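Local coordinates for protein (superoxide dismutase) (Sulfolobus acidocaldarius, PDB 1B06) that converts superoxide radicals into hydrogen peroxide and oxygen at an iron centre, protecting the archaeal cell from their toxicity, at residues I29-V32 and H33-H37; R51-K54 and L55-D59; I70-G73 and L74-N77; K82-A85 and I86-N90; L105-L108 and I109-Y113. All blocks are in the same frame, centred on the assembly; numbering follows the deposited sequence.

Interaction 1 (I29-V32 and H33-H37); sequences IIDV and HYNGH. With FE (Fe (III) ion), chain G.
Between V32 and H37 the backbone of helix 27-57 widens into a pi-type turn: V32 O receives H37 N five residues on, at 3.0 Å and nearly in line with the carbonyl, while the shorter-range bond from G36 N is weak because its N-H points poorly. A turn earlier the spacing is regular, with H33 N donating to I29 O (2.8 Å) and Y34 N to I30 O. Within this framework D31 and N35 meet one turn apart. N35 ND2 gives a hydrogen bond to D31 OD1 (2.9 Å), approaching from above the carboxylate plane although the oxygen lies close to the amide's own plane; the two planes are 73° apart. The D31 carboxylate reaches that position with CG anti to the backbone N (chi1 -174°). ND2 also makes a weak bond to D31 O, which takes the N35 backbone N-H as well. H33 illustrates how a helix of the alpha-hairpin domain of iron/manganese superoxide dismutases presents a metal ligand: CG stands anti to the backbone N (chi1 -163°), CB packs 3.0 Å from I29 O, and NE2 binds the iron at 2.2 Å. H84, D170 and H174 supply the other protein ligands, and water 1 lies 2.1 Å from the metal. On the wider turn, the H37 ring brings CD2 to 3.4 Å from V32 O. Its NE2 is hydrogen-bonded to Y177 OH of the second subunit, and its ring stacks on H174.

Interaction 2 (R51-K54 and L55-D59); sequences RLEK and LIKGD
With CG1 anti to the carbonyl carbon and beside the backbone N (chi1 -66°), I56 runs back along the helix toward L52, whose CG is turned the other way, anti to its own N (chi1 -174°). The two side chains cross at an angle, I56 CD1 resting 4.2 Å from L52 CG, and I56 CG1 also lies 3.1 Å from L52 O, the carbonyl that accepts the I56 backbone N-H. L55 touches a methyl branch of L52 more lightly, L55 CD2 to L52 CD1 at 4.4 Å. E53 and K57 run side by side in the same direction; an extended glutamate and a lysine bent along its length leave OE1 and NZ 3.8 Å apart, a long salt bridge. The carboxylate has a firmer partner in the backbone N of L6, which bonds to OE2. These turns finish helix 27-57, the first long helix of the alpha-hairpin domain. K54 O receives G58 N at 2.8 Å and, weakly, D59 N, while G58 leaves the helix at positive phi (109°), where a side chain would be jammed against the preceding carbonyl. An alanine in place of I56 would probably open a gap beside L52 and take packing away from Y113 of the third subunit. R51 turns its guanidinium out of the helix altogether, to a salt bridge with D66 of the fourth subunit. L52 packs on L74 and L55 on L67, both of helix 67-89.

Interaction 3 (I70-G73 and L74-N77); sequences ILRG and LTFN
Two donors of N77 grip G73 O: the backbone N at 3.1 Å, with an almost straight N-H (170°), and the side-chain ND2 at 3.0 Å. They arrive from opposite faces of the carbonyl plane, and the oxygen lies tilted from the amide plane rather than within it. The N77 side chain folds back to this carbonyl because CG stands beside the backbone N (chi1 -76°). R72 O likewise has two donors, F76 N at 3.3 Å and T75 OG1 at 3.2 Å, but here both come from the same face, the hydroxyl well above the carbonyl plane. This double use of carbonyls occurs within helix 67-89, the second long helix of the alpha-hairpin domain. Earlier in the helix, I70 and L74, one turn apart, lie alongside each other and point the same way, CG2 to CD1 at 4.1 Å, and L74 CG also sits 3.2 Å from I70 O. L74 and N77 both pack on L48 of helix 27-57, joining the hairpin arms. The guanidinium of R72 forms a salt bridge with E153 of the second subunit, and L71 packs on I149 of the third.

Interaction 4 (K82-A85 and I86-N90); sequences KLHA and IYWNN. With FE (Fe (III) ion), chain G.
H84, flanked one turn on by W88, binds the iron through NE2 at 2.2 Å, sharing the metal with H33, D170, H174 and water 1. Its CG lies beside the backbone N and anti to the carbonyl carbon (chi1 -85°), which carries the imidazole off the flank of the helix, and ND1 is held by G80 O one turn back, so both ring nitrogens are engaged and the ring's rotation is probably fixed. The next layer is W88 itself. The two side chains run alongside each other in the same direction, and W88 CZ2 comes 4.0 Å from CD2 of H84, near the plane of the imidazole at its edge; the ring planes are inclined at 47°. The indole in turn lies across the backbone: H84 O sits 3.0 Å above one face, displaced toward the rim at CD1, and Y87 CD2 lies on that same face. H84 O is also bonded by W88 N at 3.1 Å. The pattern belongs to the last turns of helix 67-89, the second arm of the alpha-hairpin domain, whose metal histidine meets that of the first arm at the iron, the two rings nearly perpendicular. W88 NE1 bonds to H38 on that arm, and the indole meets H33 edge-to-face, placing the tryptophan beside two metal ligands. The Y87 hydroxyl is hydrogen-bonded to that of Y187. On the other flank I86 CG1 lies 3.4 Å from K82 O, and N89 ND2 bonds weakly to A85 O (3.0 Å). K82 leaves toward the third subunit, forming salt bridges with E143 and D141 there.

Interaction 5 (L105-L108 and I109-Y113); sequences LADL and IDKQY. Unlike the reference sequence in segment 109-113: D110 (reference Asn).
D107 and K111, one turn apart, form a salt bridge: K111 NZ donates to D107 OD2 at 2.8 Å, on the syn lone pair, the side facing the other oxygen. K111 CE lies 3.2 Å from both carboxylate oxygens, so the lysine lays its last methylene as well as its amine against the group. D107 CG is anti to the backbone N (chi1 174°) while K111 CG lies beside its own (chi1 -60°), and the two chains cross at a slant. An alanine in place of D107 would probably leave the K111 amine without its carboxylate mate and set the long side chain free to turn. Among the other polar contacts, the backbone bonds are regular, including I109 N to L105 O and Q112 N to L108 O, each at 3.0 Å. A106 O takes D110 N and also a hydrogen from water 2, which gives its other to D110 OD1 at 3.0 Å, bridging carbonyl and carboxylate; D110 is a departure from the reference sequence, which has asparagine. The apolar contact is between L105 and I109, crossing with CG and CD1 3.9 Å apart; I109 CD1 is also 4.0 Å from L105 CD1. Helix 103-113 belongs to the C-terminal domain. Its Q112 side chain bonds to G145 O and L147 N, and L105, L108 and I109 all rest on L147 of strand 147-153, while L105 also packs against W197, A200 and L204 of helix 197-205.

How the interactions relate
All five contacts show one principle, that residues a turn apart on a helix cooperate, but the place in the fold sets the chemistry. Interaction 4 is the buried one, aromatic and metal-bound; it touches interaction 1 at the shared iron, so the hairpin's two arms meet there. Interactions 2 and 3 join the same arms farther out, through packing of L52 on L74, and their arginines turn to other subunits. Interaction 2 is the more exposed, most of all at its C-terminal end, and its ion pair is long. Interaction 5, about 48 Å from interaction 2 between centres, belongs to the other domain and pairs a short salt bridge with a leucine-isoleucine contact.

Interaction 1 (I29-V32 and H33-H37)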
# COMPACT_ATOMS: atom_id res chain seq x y z
N ILE A 29 -16.57 21.87 -10.26
CA ILE A 29 -15.97 20.71 -9.62
C ILE A 29 -17.01 19.60 -9.47
O ILE A 29 -16.78 18.47 -9.87
CB ILE A 29 -15.42 21.08 -8.23
CG1 ILE A 29 -14.10 21.83 -8.38
CG2 ILE A 29 -15.24 19.83 -7.38
CD1 ILE A 29 -13.64 22.52 -7.11
N ILE A 30 -18.16 19.95 -8.90
CA ILE A 30 -19.23 18.99 -8.69
C ILE A 30 -19.66 18.29 -9.98
O ILE A 30 -19.87 17.08 -10.00
CB ILE A 30 -20.46 19.68 -8.06
CG1 ILE A 30 -20.06 20.30 -6.72
CG2 ILE A 30 -21.58 18.67 -7.84
CD1 ILE A 30 -19.63 19.27 -5.67
N ASP A 31 -19.77 19.06 -11.05
CA ASP A 31 -20.18 18.51 -12.34
C ASP A 31 -19.28 17.36 -12.80
O ASP A 31 -19.76 16.24 -13.02
CB ASP A 31 -20.18 19.62 -13.39
CG ASP A 31 -20.73 19.16 -14.72
OD1 ASP A 31 -21.76 18.45 -14.74
OD2 ASP A 31 -20.12 19.50 -15.76
N VAL A 32 -17.99 17.63 -12.96
CA VAL A 32 -17.03 16.60 -13.40
C VAL A 32 -16.73 15.55 -12.33
O VAL A 32 -16.42 14.40 -12.64
CB VAL A 32 -15.71 17.25 -13.87
CG1 VAL A 32 -15.01 17.91 -12.69
CG2 VAL A 32 -14.82 16.20 -14.50
N HIS A 33 -16.83 15.94 -11.06
CA HIS A 33 -16.59 15.03 -9.95
C HIS A 33 -17.66 13.94 -9.95
O HIS A 33 -17.38 12.77 -9.72
CB HIS A 33 -16.64 15.79 -8.62
CG HIS A 33 -16.02 15.07 -7.47
ND1 HIS A 33 -15.82 15.67 -6.24
CD2 HIS A 33 -15.54 13.81 -7.35
CE1 HIS A 33 -15.24 14.81 -5.43
NE2 HIS A 33 -15.06 13.67 -6.08
N TYR A 34 -18.89 14.37 -10.21
CA TYR A 34 -20.04 13.47 -10.23
C TYR A 34 -20.22 12.77 -11.58
O TYR A 34 -20.23 11.55 -11.65
CB TYR A 34 -21.30 14.26 -9.87
CG TYR A 34 -22.59 13.48 -10.04
CD1 TYR A 34 -22.90 12.43 -9.19
CD2 TYR A 34 -23.47 13.77 -11.08
CE1 TYR A 34 -24.06 11.68 -9.36
CE2 TYR A 34 -24.63 13.04 -11.27
CZ TYR A 34 -24.92 11.99 -10.41
OH TYR A 34 -26.05 11.23 -10.61
N ASN A 35 -20.36 13.55 -12.65
CA ASN A 35 -20.56 12.97 -13.98
C ASN A 35 -19.31 12.35 -14.59
O ASN A 35 -19.40 11.51 -15.48
CB ASN A 35 -21.11 14.03 -14.93
CG ASN A 35 -22.52 14.43 -14.60
OD1 ASN A 35 -23.42 13.59 -14.57
ND2 ASN A 35 -22.72 15.72 -14.34
N GLY A 36 -18.15 12.76 -14.10
CA GLY A 36 -16.91 12.22 -14.63
C GLY A 36 -16.34 11.09 -13.80
O GLY A 36 -16.38 9.93 -14.19
N HIS A 37 -15.81 11.45 -12.63
CA HIS A 37 -15.19 10.48 -11.74
C HIS A 37 -16.11 9.40 -11.18
O HIS A 37 -15.87 8.21 -11.39
CB HIS A 37 -14.48 11.22 -10.59
CG HIS A 37 -13.41 12.16 -11.06
ND1 HIS A 37 -12.13 11.75 -11.37
CD2 HIS A 37 -13.44 13.49 -11.30
CE1 HIS A 37 -11.42 12.78 -11.78
NE2 HIS A 37 -12.19 13.86 -11.74
FE FE G . -13.58 12.13 -5.46
O HOH W 1 -12.28 10.65 -4.79

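Interaction 2 (R51-K54 and L55-D59)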
# COMPACT_ATOMS: atom_id res chain seq x y z
N ARG A 51 -16.03 -9.55 -16.40
CA ARG A 51 -14.90 -10.46 -16.54
C ARG A 51 -14.90 -11.53 -15.45
O ARG A 51 -14.68 -12.71 -15.72
CB ARG A 51 -13.58 -9.69 -16.50
CG ARG A 51 -13.08 -9.29 -17.87
CD ARG A 51 -11.80 -8.49 -17.78
NE ARG A 51 -10.61 -9.34 -17.74
CZ ARG A 51 -10.20 -10.12 -18.74
NH1 ARG A 51 -10.88 -10.17 -19.87
NH2 ARG A 51 -9.09 -10.84 -18.61
N LEU A 52 -15.15 -11.12 -14.21
CA LEU A 52 -15.17 -12.06 -13.10
C LEU A 52 -16.28 -13.09 -13.32
O LEU A 52 -16.11 -14.28 -13.05
CB LEU A 52 -15.40 -11.33 -11.77
CG LEU A 52 -15.31 -12.18 -10.49
CD1 LEU A 52 -13.98 -12.94 -10.46
CD2 LEU A 52 -15.44 -11.29 -9.26
N GLU A 53 -17.42 -12.63 -13.82
CA GLU A 53 -18.55 -13.51 -14.08
C GLU A 53 -18.17 -14.54 -15.13
O GLU A 53 -18.45 -15.73 -14.98
CB GLU A 53 -19.74 -12.68 -14.56
CG GLU A 53 -21.05 -13.42 -14.55
CD GLU A 53 -22.19 -12.55 -15.03
OE1 GLU A 53 -22.19 -12.18 -16.22
OE2 GLU A 53 -23.07 -12.23 -14.21
N LYS A 54 -17.52 -14.09 -16.20
CA LYS A 54 -17.10 -14.97 -17.29
C LYS A 54 -16.13 -16.02 -16.75
O LYS A 54 -16.21 -17.20 -17.10
CB LYS A 54 -16.39 -14.16 -18.38
CG LYS A 54 -17.32 -13.55 -19.40
CD LYS A 54 -16.53 -13.01 -20.58
CE LYS A 54 -17.33 -11.98 -21.37
NZ LYS A 54 -16.73 -10.62 -21.27
N LEU A 55 -15.22 -15.56 -15.91
CA LEU A 55 -14.21 -16.42 -15.29
C LEU A 55 -14.88 -17.51 -14.48
O LEU A 55 -14.51 -18.68 -14.57
CB LEU A 55 -13.30 -15.56 -14.40
CG LEU A 55 -12.21 -16.17 -13.52
CD1 LEU A 55 -11.20 -15.08 -13.20
CD2 LEU A 55 -12.79 -16.73 -12.24
N ILE A 56 -15.88 -17.13 -13.69
CA ILE A 56 -16.61 -18.08 -12.86
C ILE A 56 -17.37 -19.10 -13.72
O ILE A 56 -17.39 -20.29 -13.40
CB ILE A 56 -17.60 -17.34 -11.93
CG1 ILE A 56 -16.81 -16.49 -10.92
CG2 ILE A 56 -18.49 -18.35 -11.21
CD1 ILE A 56 -17.68 -15.61 -10.05
N LYS A 57 -17.98 -18.63 -14.80
CA LYS A 57 -18.74 -19.50 -15.70
C LYS A 57 -17.83 -20.44 -16.48
O LYS A 57 -18.22 -21.56 -16.81
CB LYS A 57 -19.54 -18.66 -16.70
CG LYS A 57 -20.65 -17.83 -16.08
CD LYS A 57 -21.90 -17.85 -16.94
CE LYS A 57 -21.97 -16.62 -17.83
NZ LYS A 57 -23.09 -15.71 -17.43
N GLY A 58 -16.63 -19.97 -16.79
CA GLY A 58 -15.69 -20.79 -17.54
C GLY A 58 -15.51 -20.26 -18.95
O GLY A 58 -14.77 -20.85 -19.75
N ASP A 59 -16.19 -19.16 -19.27
CA ASP A 59 -16.09 -18.57 -20.60
C ASP A 59 -14.73 -17.91 -20.78
O ASP A 59 -14.24 -17.76 -21.91
CB ASP A 59 -17.20 -17.54 -20.79
CG ASP A 59 -18.58 -18.16 -20.67
OD1 ASP A 59 -18.69 -19.40 -20.74
OD2 ASP A 59 -19.56 -17.40 -20.52

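Interaction 3 (I70-G73 and L74-N77)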
# COMPACT_ATOMS: atom_id res chain seq x y z
N ILE A 70 -7.92 -8.25 -11.64
CA ILE A 70 -9.37 -8.14 -11.53
C ILE A 70 -9.80 -7.80 -10.10
O ILE A 70 -10.60 -6.89 -9.88
CB ILE A 70 -10.05 -9.46 -11.96
CG1 ILE A 70 -9.79 -9.71 -13.45
CG2 ILE A 70 -11.54 -9.41 -11.67
CD1 ILE A 70 -10.13 -11.12 -13.91
N LEU A 71 -9.26 -8.53 -9.13
CA LEU A 71 -9.60 -8.32 -7.73
C LEU A 71 -9.18 -6.95 -7.20
O LEU A 71 -9.96 -6.28 -6.54
CB LEU A 71 -8.97 -9.41 -6.87
CG LEU A 71 -9.59 -10.80 -7.02
CD1 LEU A 71 -8.84 -11.78 -6.15
CD2 LEU A 71 -11.07 -10.76 -6.65
N ARG A 72 -7.95 -6.54 -7.47
CA ARG A 72 -7.50 -5.23 -7.00
C ARG A 72 -8.23 -4.11 -7.74
O ARG A 72 -8.45 -3.02 -7.19
CB ARG A 72 -5.98 -5.10 -7.15
CG ARG A 72 -5.39 -4.08 -6.19
CD ARG A 72 -3.90 -4.28 -5.93
NE ARG A 72 -3.38 -3.28 -5.00
CZ ARG A 72 -2.85 -2.11 -5.37
NH1 ARG A 72 -2.76 -1.79 -6.65
NH2 ARG A 72 -2.40 -1.27 -4.44
N GLY A 73 -8.60 -4.36 -8.99
CA GLY A 73 -9.31 -3.36 -9.76
C GLY A 73 -10.69 -3.16 -9.17
O GLY A 73 -11.26 -2.08 -9.25
N LEU A 74 -11.21 -4.21 -8.55
CA LEU A 74 -12.53 -4.15 -7.94
C LEU A 74 -12.55 -3.35 -6.63
O LEU A 74 -13.51 -2.61 -6.41
CB LEU A 74 -13.08 -5.56 -7.73
CG LEU A 74 -13.63 -6.20 -9.00
CD1 LEU A 74 -13.82 -7.69 -8.79
CD2 LEU A 74 -14.95 -5.55 -9.38
N THR A 75 -11.53 -3.48 -5.77
CA THR A 75 -11.54 -2.70 -4.52
C THR A 75 -11.42 -1.24 -4.87
O THR A 75 -12.01 -0.39 -4.22
CB THR A 75 -10.35 -2.95 -3.55
OG1 THR A 75 -9.33 -3.72 -4.19
CG2 THR A 75 -10.84 -3.61 -2.31
N PHE A 76 -10.60 -0.96 -5.87
CA PHE A 76 -10.39 0.40 -6.32
C PHE A 76 -11.71 1.02 -6.76
O PHE A 76 -12.16 2.03 -6.21
CB PHE A 76 -9.39 0.42 -7.48
CG PHE A 76 -9.20 1.78 -8.08
CD1 PHE A 76 -8.66 2.81 -7.32
CD2 PHE A 76 -9.62 2.05 -9.38
CE1 PHE A 76 -8.54 4.10 -7.84
CE2 PHE A 76 -9.50 3.34 -9.91
CZ PHE A 76 -8.96 4.37 -9.14
N ASN A 77 -12.35 0.39 -7.74
CA ASN A 77 -13.61 0.90 -8.28
C ASN A 77 -14.83 0.81 -7.37
O ASN A 77 -15.59 1.76 -7.27
CB ASN A 77 -13.90 0.21 -9.61
CG ASN A 77 -13.05 0.74 -10.73
OD1 ASN A 77 -13.14 1.91 -11.09
ND2 ASN A 77 -12.20 -0.11 -11.29

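Interaction 4 (K82-A85 and I86-N90)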
# COMPACT_ATOMS: atom_id res chain seq x y z
N LYS A 82 -18.84 3.50 -3.79
CA LYS A 82 -19.49 3.55 -2.48
C LYS A 82 -19.13 4.77 -1.65
O LYS A 82 -20.00 5.37 -1.01
CB LYS A 82 -19.16 2.27 -1.70
CG LYS A 82 -19.64 1.00 -2.40
CD LYS A 82 -19.62 -0.20 -1.46
CE LYS A 82 -20.39 -1.38 -2.06
NZ LYS A 82 -21.84 -1.37 -1.66
N LEU A 83 -17.85 5.14 -1.65
CA LEU A 83 -17.41 6.29 -0.86
C LEU A 83 -17.96 7.60 -1.41
O LEU A 83 -18.28 8.51 -0.65
CB LEU A 83 -15.89 6.34 -0.80
CG LEU A 83 -15.21 5.22 0.00
CD1 LEU A 83 -13.72 5.51 0.08
CD2 LEU A 83 -15.81 5.14 1.40
N HIS A 84 -18.06 7.71 -2.73
CA HIS A 84 -18.58 8.93 -3.33
C HIS A 84 -20.08 9.03 -3.05
O HIS A 84 -20.61 10.12 -2.86
CB HIS A 84 -18.32 8.94 -4.84
CG HIS A 84 -16.97 9.46 -5.20
ND1 HIS A 84 -15.86 8.65 -5.27
CD2 HIS A 84 -16.54 10.71 -5.44
CE1 HIS A 84 -14.80 9.38 -5.54
NE2 HIS A 84 -15.18 10.64 -5.64
N ALA A 85 -20.75 7.89 -3.02
CA ALA A 85 -22.17 7.84 -2.75
C ALA A 85 -22.46 8.38 -1.35
O ALA A 85 -23.45 9.07 -1.14
CB ALA A 85 -22.68 6.42 -2.88
N ILE A 86 -21.60 8.06 -0.40
CA ILE A 86 -21.78 8.55 0.97
C ILE A 86 -21.46 10.05 1.01
O ILE A 86 -22.18 10.84 1.62
CB ILE A 86 -20.85 7.83 1.95
CG1 ILE A 86 -21.23 6.35 2.04
CG2 ILE A 86 -20.95 8.47 3.33
CD1 ILE A 86 -20.13 5.47 2.61
N TYR A 87 -20.37 10.42 0.34
CA TYR A 87 -19.89 11.80 0.28
C TYR A 87 -20.97 12.80 -0.16
O TYR A 87 -21.17 13.82 0.50
CB TYR A 87 -18.70 11.85 -0.68
CG TYR A 87 -18.04 13.20 -0.87
CD1 TYR A 87 -17.58 13.94 0.22
CD2 TYR A 87 -17.83 13.71 -2.15
CE1 TYR A 87 -16.91 15.16 0.03
CE2 TYR A 87 -17.17 14.92 -2.35
CZ TYR A 87 -16.71 15.64 -1.26
OH TYR A 87 -16.05 16.84 -1.47
N TRP A 88 -21.67 12.49 -1.25
CA TRP A 88 -22.72 13.38 -1.75
C TRP A 88 -23.82 13.59 -0.71
O TRP A 88 -24.30 14.70 -0.52
CB TRP A 88 -23.36 12.84 -3.03
CG TRP A 88 -22.39 12.52 -4.14
CD1 TRP A 88 -22.39 11.39 -4.91
CD2 TRP A 88 -21.31 13.34 -4.61
NE1 TRP A 88 -21.37 11.45 -5.83
CE2 TRP A 88 -20.69 12.63 -5.68
CE3 TRP A 88 -20.80 14.59 -4.25
CZ2 TRP A 88 -19.59 13.14 -6.38
CZ3 TRP A 88 -19.70 15.10 -4.95
CH2 TRP A 88 -19.11 14.37 -6.00
N ASN A 89 -24.22 12.50 -0.05
CA ASN A 89 -25.27 12.56 0.95
C ASN A 89 -24.80 13.14 2.28
O ASN A 89 -25.61 13.60 3.09
CB ASN A 89 -25.84 11.17 1.19
CG ASN A 89 -26.72 10.70 0.06
OD1 ASN A 89 -27.69 11.37 -0.29
ND2 ASN A 89 -26.39 9.56 -0.52
N ASN A 90 -23.49 13.12 2.49
CA ASN A 90 -22.90 13.63 3.73
C ASN A 90 -22.70 15.14 3.69
O ASN A 90 -22.16 15.72 4.62
CB ASN A 90 -21.56 12.93 3.98
CG ASN A 90 -21.22 12.81 5.46
OD1 ASN A 90 -22.03 12.35 6.26
ND2 ASN A 90 -20.02 13.23 5.81
FE FE G . -13.58 12.13 -5.46
O HOH W 1 -12.28 10.65 -4.79

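Interaction 5 (L105-L108 and I109-Y113)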
# COMPACT_ATOMS: atom_id res chain seq x y z
N LEU A 105 -24.89 11.90 18.17
CA LEU A 105 -23.58 12.21 17.63
C LEU A 105 -22.90 13.34 18.40
O LEU A 105 -21.73 13.23 18.77
CB LEU A 105 -23.68 12.60 16.14
CG LEU A 105 -22.34 12.94 15.46
CD1 LEU A 105 -21.40 11.75 15.52
CD2 LEU A 105 -22.59 13.35 14.03
N ALA A 106 -23.63 14.42 18.65
CA ALA A 106 -23.07 15.55 19.38
C ALA A 106 -22.69 15.13 20.80
O ALA A 106 -21.71 15.62 21.35
CB ALA A 106 -24.08 16.70 19.43
N ASP A 107 -23.46 14.21 21.37
CA ASP A 107 -23.19 13.73 22.72
C ASP A 107 -21.92 12.88 22.77
O ASP A 107 -21.12 13.01 23.70
CB ASP A 107 -24.38 12.91 23.22
CG ASP A 107 -24.11 12.26 24.55
OD1 ASP A 107 -23.87 12.99 25.53
OD2 ASP A 107 -24.14 11.01 24.61
N LEU A 108 -21.74 12.01 21.79
CA LEU A 108 -20.56 11.15 21.74
C LEU A 108 -19.31 11.97 21.49
O LEU A 108 -18.25 11.70 22.06
CB LEU A 108 -20.71 10.09 20.64
CG LEU A 108 -21.66 8.92 20.95
CD1 LEU A 108 -21.48 7.81 19.91
CD2 LEU A 108 -21.38 8.39 22.34
N ILE A 109 -19.41 12.98 20.63
CA ILE A 109 -18.27 13.84 20.34
C ILE A 109 -17.82 14.60 21.59
O ILE A 109 -16.63 14.80 21.83
CB ILE A 109 -18.60 14.85 19.20
CG1 ILE A 109 -18.42 14.17 17.84
CG2 ILE A 109 -17.69 16.07 19.28
CD1 ILE A 109 -19.16 14.85 16.71
N ASP A 110 -18.79 15.03 22.41
CA ASP A 110 -18.47 15.76 23.63
C ASP A 110 -17.78 14.86 24.65
O ASP A 110 -16.83 15.27 25.31
CB ASP A 110 -19.74 16.34 24.25
CG ASP A 110 -20.16 17.65 23.60
OD1 ASP A 110 -19.35 18.25 22.85
OD2 ASP A 110 -21.31 18.07 23.84
N LYS A 111 -18.25 13.63 24.76
CA LYS A 111 -17.69 12.67 25.70
C LYS A 111 -16.29 12.18 25.32
O LYS A 111 -15.46 11.92 26.20
CB LYS A 111 -18.62 11.47 25.83
CG LYS A 111 -20.00 11.82 26.33
CD LYS A 111 -20.72 10.58 26.81
CE LYS A 111 -22.17 10.86 27.11
NZ LYS A 111 -23.03 9.69 26.81
N GLN A 112 -16.04 12.06 24.02
CA GLN A 112 -14.75 11.55 23.56
C GLN A 112 -13.75 12.61 23.12
O GLN A 112 -12.55 12.35 23.08
CB GLN A 112 -14.98 10.55 22.42
CG GLN A 112 -15.81 9.34 22.86
CD GLN A 112 -16.16 8.41 21.71
OE1 GLN A 112 -15.56 8.48 20.64
NE2 GLN A 112 -17.12 7.53 21.94
N TYR A 113 -14.23 13.81 22.79
CA TYR A 113 -13.33 14.86 22.36
C TYR A 113 -13.44 16.11 23.22
O TYR A 113 -12.68 17.06 23.03
CB TYR A 113 -13.61 15.20 20.90
CG TYR A 113 -13.28 14.07 19.96
CD1 TYR A 113 -14.17 13.02 19.76
CD2 TYR A 113 -12.05 14.03 19.30
CE1 TYR A 113 -13.85 11.96 18.91
CE2 TYR A 113 -11.72 12.98 18.45
CZ TYR A 113 -12.62 11.95 18.27
OH TYR A 113 -12.29 10.90 17.44
O HOH W 2 -20.52 18.13 20.10